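Local coordinates for protein cellulase (Xanthomonas axonopodis pv. citri, PDB 4W7W) that probably hydrolyses the beta-1,4-glucosidic bonds of cellulose and binds cello-oligosaccharide in the cleft of a family 5 glycoside hydrolase barrel, at residues His194-Thr199 with Leu219-His224; Ala223-Asp228 with Gln245-Gly250; Gln249-Trp254 with Asp291-Trp296. One frame throughout, in Å; residues are numbered along the deposited sequence.

Contact 1: His194-Thr199 with Leu219-His224; sequences HSWRST and LAFEAH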
# COMPACT_ATOMS: atom_id res chain seq x y z
N HIS A 194 7.27 5.67 11.47
CA HIS A 194 7.72 6.11 12.78
C HIS A 194 8.73 5.18 13.45
O HIS A 194 9.60 5.65 14.16
CB HIS A 194 6.51 6.32 13.72
CG HIS A 194 5.71 5.08 13.96
ND1 HIS A 194 5.91 4.28 15.06
CD2 HIS A 194 4.78 4.46 13.19
CE1 HIS A 194 5.12 3.23 14.98
NE2 HIS A 194 4.41 3.32 13.87
N SER A 195 8.57 3.87 13.25
CA SER A 195 9.35 2.86 13.95
C SER A 195 10.44 2.26 13.07
O SER A 195 11.07 1.27 13.47
CB SER A 195 8.43 1.77 14.44
OG SER A 195 7.71 1.26 13.34
N TRP A 196 10.69 2.85 11.91
CA TRP A 196 11.60 2.28 10.92
C TRP A 196 12.98 1.98 11.50
O TRP A 196 13.61 0.99 11.11
CB TRP A 196 11.73 3.23 9.74
CG TRP A 196 12.30 2.61 8.51
CD1 TRP A 196 13.54 2.77 8.00
CD2 TRP A 196 11.60 1.73 7.62
NE1 TRP A 196 13.67 2.05 6.85
CE2 TRP A 196 12.50 1.41 6.58
CE3 TRP A 196 10.30 1.22 7.58
CZ2 TRP A 196 12.14 0.60 5.51
CZ3 TRP A 196 9.95 0.42 6.52
CH2 TRP A 196 10.87 0.12 5.49
N ARG A 197 13.44 2.86 12.39
CA ARG A 197 14.80 2.80 12.90
C ARG A 197 14.87 2.22 14.30
O ARG A 197 15.97 2.17 14.89
CB ARG A 197 15.45 4.19 12.84
CG ARG A 197 15.38 4.82 11.45
CD ARG A 197 16.06 6.18 11.34
NE ARG A 197 17.47 5.97 11.13
CZ ARG A 197 18.24 6.54 10.21
NH1 ARG A 197 19.51 6.23 10.20
NH2 ARG A 197 17.82 7.44 9.37
N SER A 198 13.76 1.73 14.83
CA SER A 198 13.74 1.27 16.22
C SER A 198 14.50 -0.02 16.41
O SER A 198 14.27 -1.00 15.69
CB SER A 198 12.31 1.01 16.67
OG SER A 198 12.28 0.48 17.98
N THR A 199 15.36 -0.05 17.44
CA THR A 199 16.10 -1.25 17.79
C THR A 199 15.70 -1.78 19.15
O THR A 199 16.36 -2.67 19.68
CB THR A 199 17.61 -0.98 17.78
OG1 THR A 199 17.93 0.07 18.69
CG2 THR A 199 18.07 -0.61 16.41
N LEU A 219 12.95 -0.09 -7.25
CA LEU A 219 12.39 -0.41 -5.96
C LEU A 219 12.07 0.89 -5.22
O LEU A 219 12.77 1.88 -5.39
CB LEU A 219 13.49 -1.12 -5.18
CG LEU A 219 13.19 -1.99 -3.99
CD1 LEU A 219 12.31 -3.13 -4.48
CD2 LEU A 219 14.49 -2.55 -3.42
N ALA A 220 11.05 0.83 -4.37
CA ALA A 220 10.84 1.88 -3.36
C ALA A 220 10.37 1.21 -2.09
O ALA A 220 9.75 0.14 -2.13
CB ALA A 220 9.84 2.92 -3.84
N PHE A 221 10.64 1.85 -0.96
CA PHE A 221 10.26 1.33 0.33
C PHE A 221 8.92 1.92 0.73
O PHE A 221 8.75 3.14 0.78
CB PHE A 221 11.36 1.60 1.35
CG PHE A 221 12.56 0.75 1.08
CD1 PHE A 221 12.63 -0.53 1.58
CD2 PHE A 221 13.55 1.17 0.20
CE1 PHE A 221 13.68 -1.37 1.26
CE2 PHE A 221 14.61 0.34 -0.14
CZ PHE A 221 14.67 -0.92 0.41
N GLU A 222 7.98 1.03 1.00
CA GLU A 222 6.64 1.42 1.41
C GLU A 222 6.55 1.51 2.92
O GLU A 222 6.82 0.53 3.60
CB GLU A 222 5.63 0.37 0.90
CG GLU A 222 4.20 0.68 1.31
CD GLU A 222 3.20 -0.32 0.77
OE1 GLU A 222 3.49 -0.93 -0.28
OE2 GLU A 222 2.12 -0.46 1.41
N ALA A 223 6.15 2.69 3.40
CA ALA A 223 5.87 2.90 4.81
C ALA A 223 4.42 3.35 4.95
O ALA A 223 3.83 3.87 4.00
CB ALA A 223 6.81 3.94 5.41
N HIS A 224 3.85 3.12 6.13
CA HIS A 224 2.52 3.59 6.48
C HIS A 224 2.64 4.50 7.68
O HIS A 224 3.54 4.32 8.50
CB HIS A 224 1.58 2.44 6.84
CG HIS A 224 1.30 1.53 5.68
ND1 HIS A 224 0.43 0.48 5.77
CD2 HIS A 224 1.78 1.53 4.42
CE1 HIS A 224 0.40 -0.15 4.60
NE2 HIS A 224 1.20 0.48 3.76
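Trp196 and Phe221 meet where a type I beta turn from Ser195 to Ser198, closed by Ser198 N to Ser195 O at 3.0 Å, faces strand 219-224, the backbones coming closest at Trp196 CA and Ala223 CA, 8.4 Å apart. The strand is the sixth of the eight parallel strands of a (beta/alpha)8 barrel, and the turn belongs to the loop that follows the fifth strand, 183-186. With so wide a gap, side chains make the join. Trp196 reaches across because its CG lies anti to the backbone N (chi1 -163°), which sends the benzo end of the indole toward the strand. Its CZ2 touches Phe221 CD1 at 4.1 Å, and the two side chains cross at about a right angle, with Phe221 CD1 at the edge of the indole, near its plane. A little farther along the same ring, Trp196 CZ3 lies 4.3 Å from Glu222 O, a carbonyl oxygen that accepts a hydrogen bond from Thr191 OG1. Phe251 and Trp254 of helix 243-258 make edge-to-face contacts with Trp196, and Trp254 does the same with Phe221, so the pair is part of an aromatic cluster on the outer side of the barrel wall. On the other side of the strand lie the polar Glu222 and His224. Glu222 is in a salt bridge to Arg67, while His224 ND1 is hydrogen-bonded to Glu154, a residue of the glycan pocket. His194, just before the turn, touches the bound glucose and stacks on Tyr231. The imidazole of His224 is held from its other nitrogen too: NE2 donates to Glu222 OE2 at 2.7 Å, nearly in the ring plane and onto the anti lone pair of that oxygen.

Contact 2: Ala223-Asp228 with Gln245-Gly250; sequences AHQYLD and QEKLQG. With BGC (beta-D-glucopyranose), chain C.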
# COMPACT_ATOMS: atom_id res chain seq x y z
N ALA A 223 6.15 2.69 3.40
CA ALA A 223 5.87 2.90 4.81
C ALA A 223 4.42 3.35 4.95
O ALA A 223 3.83 3.87 4.00
CB ALA A 223 6.81 3.94 5.41
N HIS A 224 3.85 3.12 6.13
CA HIS A 224 2.52 3.59 6.48
C HIS A 224 2.64 4.50 7.68
O HIS A 224 3.54 4.32 8.50
CB HIS A 224 1.58 2.44 6.84
CG HIS A 224 1.30 1.53 5.68
ND1 HIS A 224 0.43 0.48 5.77
CD2 HIS A 224 1.78 1.53 4.42
CE1 HIS A 224 0.40 -0.15 4.60
NE2 HIS A 224 1.20 0.48 3.76
N GLN A 225 1.75 5.48 7.81
CA GLN A 225 1.81 6.36 8.98
C GLN A 225 0.44 6.89 9.33
O GLN A 225 -0.20 7.61 8.58
CB GLN A 225 2.77 7.53 8.77
CG GLN A 225 3.03 8.32 10.05
CD GLN A 225 3.69 7.46 11.10
OE1 GLN A 225 4.74 6.88 10.85
NE2 GLN A 225 3.09 7.39 12.28
N TYR A 226 0.02 6.53 10.54
CA TYR A 226 -1.19 7.06 11.16
C TYR A 226 -0.80 7.90 12.37
O TYR A 226 0.32 7.80 12.87
CB TYR A 226 -2.13 5.90 11.52
CG TYR A 226 -2.69 5.20 10.31
CD1 TYR A 226 -3.81 5.68 9.66
CD2 TYR A 226 -2.09 4.04 9.79
CE1 TYR A 226 -4.33 5.04 8.54
CE2 TYR A 226 -2.61 3.41 8.66
CZ TYR A 226 -3.74 3.91 8.04
OH TYR A 226 -4.31 3.33 6.94
N LEU A 227 -1.72 8.75 12.82
CA LEU A 227 -1.36 9.83 13.73
C LEU A 227 -2.02 9.76 15.10
O LEU A 227 -1.88 10.69 15.89
CB LEU A 227 -1.67 11.19 13.09
CG LEU A 227 -0.98 11.56 11.77
CD1 LEU A 227 -1.13 13.03 11.45
CD2 LEU A 227 0.47 11.10 11.71
N ASP A 228 -2.73 8.68 15.38
CA ASP A 228 -3.23 8.43 16.72
C ASP A 228 -2.12 7.89 17.65
O ASP A 228 -0.98 7.72 17.21
CB ASP A 228 -4.52 7.58 16.70
CG ASP A 228 -4.36 6.22 16.05
OD1 ASP A 228 -3.39 5.99 15.31
OD2 ASP A 228 -5.28 5.39 16.26
N GLN A 245 4.41 14.92 10.01
CA GLN A 245 5.73 15.22 9.46
C GLN A 245 6.83 14.76 10.40
O GLN A 245 7.84 14.23 9.94
CB GLN A 245 5.88 16.68 9.02
CG GLN A 245 5.87 17.71 10.14
CD GLN A 245 7.22 17.93 10.80
OE1 GLN A 245 8.26 17.47 10.32
NE2 GLN A 245 7.21 18.66 11.90
N GLU A 246 6.62 14.93 11.70
CA GLU A 246 7.62 14.47 12.67
C GLU A 246 7.96 12.99 12.51
O GLU A 246 9.12 12.62 12.52
CB GLU A 246 7.15 14.76 14.09
CG GLU A 246 7.20 16.25 14.40
CD GLU A 246 6.41 16.66 15.62
OE1 GLU A 246 5.93 15.76 16.35
OE2 GLU A 246 6.30 17.89 15.86
N LYS A 247 6.93 12.17 12.37
CA LYS A 247 7.11 10.73 12.30
C LYS A 247 7.66 10.26 10.96
O LYS A 247 8.16 9.13 10.88
CB LYS A 247 5.80 10.03 12.62
CG LYS A 247 5.31 10.23 14.06
CD LYS A 247 6.34 9.86 15.11
CE LYS A 247 5.87 10.21 16.50
NZ LYS A 247 6.87 9.84 17.54
N LEU A 248 7.62 11.10 9.93
CA LEU A 248 8.23 10.76 8.65
C LEU A 248 9.72 11.07 8.57
O LEU A 248 10.39 10.58 7.67
CB LEU A 248 7.53 11.51 7.52
CG LEU A 248 6.04 11.18 7.29
CD1 LEU A 248 5.54 11.93 6.07
CD2 LEU A 248 5.79 9.69 7.12
N GLN A 249 10.25 11.88 9.49
CA GLN A 249 11.61 12.39 9.34
C GLN A 249 12.68 11.30 9.34
O GLN A 249 13.59 11.35 8.53
CB GLN A 249 11.95 13.44 10.41
CG GLN A 249 11.22 14.73 10.20
CD GLN A 249 11.77 15.84 11.06
OE1 GLN A 249 12.93 15.81 11.49
NE2 GLN A 249 10.96 16.85 11.27
N GLY A 250 12.62 10.37 10.30
CA GLY A 250 13.67 9.35 10.39
C GLY A 250 13.74 8.44 9.17
O GLY A 250 14.82 8.14 8.65
C2 BGC C . -3.13 -2.43 13.52
C3 BGC C . -3.42 -2.69 12.05
C4 BGC C . -3.24 -1.42 11.22
C5 BGC C . -1.88 -0.80 11.51
C6 BGC C . -1.72 0.56 10.85
C1 BGC C . -1.76 -1.80 13.65
O2 BGC C . -3.16 -3.64 14.27
O3 BGC C . -4.77 -3.15 11.90
O4 BGC C . -3.42 -1.69 9.83
O5 BGC C . -1.72 -0.58 12.91
O6 BGC C . -0.46 1.15 11.19
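A buried strand-to-helix contact joins Gln225, near the end of strand 219-226, to Lys247 and Leu248 on the first turns of helix 243-258. The side chains carry it without a hydrogen bond between the segments. Gln225 extends toward the helix with CG anti to its own backbone N (chi1 -170°), and a bend at chi2 turns a face of its amide to Lys247 CB. Gln225 CD comes 3.7 Å from Lys247 CB, and Gln225 NE2 is 4.0 Å from Lys247 CG. Farther back along the glutamine, Gln225 CB touches Leu248 CD2 at 4.1 Å. Strand and helix are the first two elements of a beta-alpha-beta unit of the barrel that strand 262-268 completes, and Leu264 of that strand also packs on both Gln225 and Leu248. Two bonds fix the amide of Gln225: NE2 donates to Tyr226 O at 2.9 Å, with the acceptor tilted 19° out of the amide plane, while OE1 accepts from His194 N. The lysine chain bends at chi2, and its NZ makes a weak hydrogen bond with Tyr231 OH. The next residue of the strand, Tyr226, serves the glycan pocket: its ring atom CD2 lies 3.6 Å from O6 of a bound glucose, a sugar also hydrogen-bonded to Glu154 and Tyr231, and its hydroxyl is hydrogen-bonded to Glu266 OE1.

Contact 3: Gln249-Trp254 with Asp291-Trp296; sequences QGFTSW and DVWLGW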
# COMPACT_ATOMS: atom_id res chain seq x y z
N GLN A 249 10.25 11.88 9.49
CA GLN A 249 11.61 12.39 9.34
C GLN A 249 12.68 11.30 9.34
O GLN A 249 13.59 11.35 8.53
CB GLN A 249 11.95 13.44 10.41
CG GLN A 249 11.22 14.73 10.20
CD GLN A 249 11.77 15.84 11.06
OE1 GLN A 249 12.93 15.81 11.49
NE2 GLN A 249 10.96 16.85 11.27
N GLY A 250 12.62 10.37 10.30
CA GLY A 250 13.67 9.35 10.39
C GLY A 250 13.74 8.44 9.17
O GLY A 250 14.82 8.14 8.65
N PHE A 251 12.56 8.04 8.69
CA PHE A 251 12.44 7.25 7.48
C PHE A 251 12.93 8.03 6.27
O PHE A 251 13.68 7.48 5.45
CB PHE A 251 10.98 6.81 7.32
CG PHE A 251 10.70 6.04 6.06
CD1 PHE A 251 11.16 4.74 5.89
CD2 PHE A 251 9.96 6.61 5.04
CE1 PHE A 251 10.86 4.04 4.73
CE2 PHE A 251 9.67 5.91 3.88
CZ PHE A 251 10.12 4.62 3.74
N THR A 252 12.54 9.30 6.17
CA THR A 252 13.00 10.14 5.07
C THR A 252 14.52 10.22 5.05
O THR A 252 15.16 10.10 3.99
CB THR A 252 12.37 11.54 5.19
OG1 THR A 252 10.94 11.42 5.12
CG2 THR A 252 12.84 12.48 4.12
N SER A 253 15.12 10.40 6.22
CA SER A 253 16.58 10.46 6.28
C SER A 253 17.21 9.13 5.84
O SER A 253 18.20 9.12 5.13
CB SER A 253 17.07 10.83 7.68
OG SER A 253 18.44 11.16 7.66
N TRP A 254 16.63 8.02 6.29
CA TRP A 254 17.13 6.70 5.91
C TRP A 254 17.11 6.53 4.39
O TRP A 254 18.06 6.02 3.80
CB TRP A 254 16.31 5.62 6.60
CG TRP A 254 16.76 4.25 6.27
CD1 TRP A 254 17.77 3.56 6.87
CD2 TRP A 254 16.24 3.38 5.26
NE1 TRP A 254 17.91 2.32 6.30
CE2 TRP A 254 16.97 2.18 5.31
CE3 TRP A 254 15.22 3.50 4.31
CZ2 TRP A 254 16.71 1.11 4.45
CZ3 TRP A 254 14.97 2.43 3.47
CH2 TRP A 254 15.70 1.26 3.55
N ASP A 291 12.77 14.61 -3.37
CA ASP A 291 13.94 13.89 -3.84
C ASP A 291 13.90 12.41 -3.47
O ASP A 291 14.47 11.58 -4.19
CB ASP A 291 15.26 14.51 -3.34
CG ASP A 291 15.42 14.48 -1.82
OD1 ASP A 291 14.46 14.78 -1.11
OD2 ASP A 291 16.56 14.21 -1.34
N VAL A 292 13.25 12.08 -2.35
CA VAL A 292 13.15 10.69 -1.91
C VAL A 292 11.72 10.16 -1.85
O VAL A 292 11.54 8.96 -1.98
CB VAL A 292 13.87 10.43 -0.56
CG1 VAL A 292 15.37 10.68 -0.67
CG2 VAL A 292 13.28 11.26 0.56
N TRP A 293 10.72 11.02 -1.66
CA TRP A 293 9.33 10.55 -1.67
C TRP A 293 8.81 10.45 -3.09
O TRP A 293 8.71 11.46 -3.79
CB TRP A 293 8.43 11.47 -0.86
CG TRP A 293 8.63 11.28 0.61
CD1 TRP A 293 9.40 12.05 1.44
CD2 TRP A 293 8.10 10.22 1.42
NE1 TRP A 293 9.36 11.55 2.70
CE2 TRP A 293 8.58 10.43 2.73
CE3 TRP A 293 7.26 9.13 1.16
CZ2 TRP A 293 8.24 9.59 3.78
CZ3 TRP A 293 6.95 8.28 2.20
CH2 TRP A 293 7.44 8.51 3.50
N LEU A 294 8.46 9.24 -3.51
CA LEU A 294 7.81 9.03 -4.81
C LEU A 294 6.35 9.39 -4.79
O LEU A 294 5.78 9.73 -5.84
CB LEU A 294 7.88 7.60 -5.24
CG LEU A 294 9.20 7.11 -5.76
CD1 LEU A 294 9.06 5.65 -6.18
CD2 LEU A 294 9.66 7.94 -6.96
N GLY A 295 5.70 9.25 -3.64
CA GLY A 295 4.29 9.54 -3.58
C GLY A 295 3.61 8.88 -2.42
O GLY A 295 4.27 8.39 -1.48
N TRP A 296 2.28 8.89 -2.49
CA TRP A 296 1.44 8.47 -1.41
C TRP A 296 0.08 8.05 -1.92
O TRP A 296 -0.38 8.50 -2.97
CB TRP A 296 1.26 9.58 -0.37
CG TRP A 296 0.88 10.95 -0.84
CD1 TRP A 296 1.74 12.01 -0.87
CD2 TRP A 296 -0.41 11.47 -1.26
NE1 TRP A 296 1.09 13.13 -1.30
CE2 TRP A 296 -0.23 12.83 -1.53
CE3 TRP A 296 -1.69 10.92 -1.41
CZ2 TRP A 296 -1.27 13.65 -1.96
CZ3 TRP A 296 -2.73 11.75 -1.84
CH2 TRP A 296 -2.51 13.09 -2.11
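Trp293 spans the gap between strand 293-296 and helix 249-254: from CB, with CG anti to the carbonyl carbon, the indole reaches the helix. Beyond CB and CG, CD1 skirts the threonine hydroxyl, with Thr252 OG1 at 4.0 Å. At NE1 the ring makes its polar contact, donating to Thr252 OG1 over 2.9 Å; the N-H...O angle of 141° is bent, and the oxygen sits 17° out of the ring plane. That hydroxyl is also hydrogen-bonded to Leu248 O one helical turn earlier, so the buried indole N-H and a helix carbonyl share one oxygen. Along the benzo ring, CE2 and CZ2 each still lie 3.5 Å from Thr252 OG1, and CZ2 is also 3.7 Å from Phe251 CD2, near the phenyl plane. At the tip, Trp293 CH2 presses on the edge of the phenyl ring, 3.4 Å from Phe251 CE2, with the ring planes at 56°. Beside this, Thr252 CG2 meets Val292 CG2 at 3.8 Å. Phe251 continues inward onto Phe221 and Ala223 of strand 219-226. Such interleaving of helix and strand side chains forms the hydrophobic layer between the barrel and its surrounding helices in a (beta/alpha)8 fold.

The three contacts form a compact group, centres 9 to 10 Å apart, round helix 243-258. Contacts 1 and 2 share Ala223 and His224, and His194 CB packs on Lys247 CD at 3.8 Å between them. Contacts 2 and 3 share Gln249 and Gly250; Leu248 CD2 lies 4.1 Å from Trp293 CZ2. Contacts 1 and 3 meet through a probable hydrogen bond, Arg197 NH2 being 3.2 Å from Gly250 O. Contacts 1 and 2 reach the bound glycan through His194 and Tyr226, whereas in contact 3 the Phe251 side chain stays about 13 Å from the nearest atoms of a bound glucose.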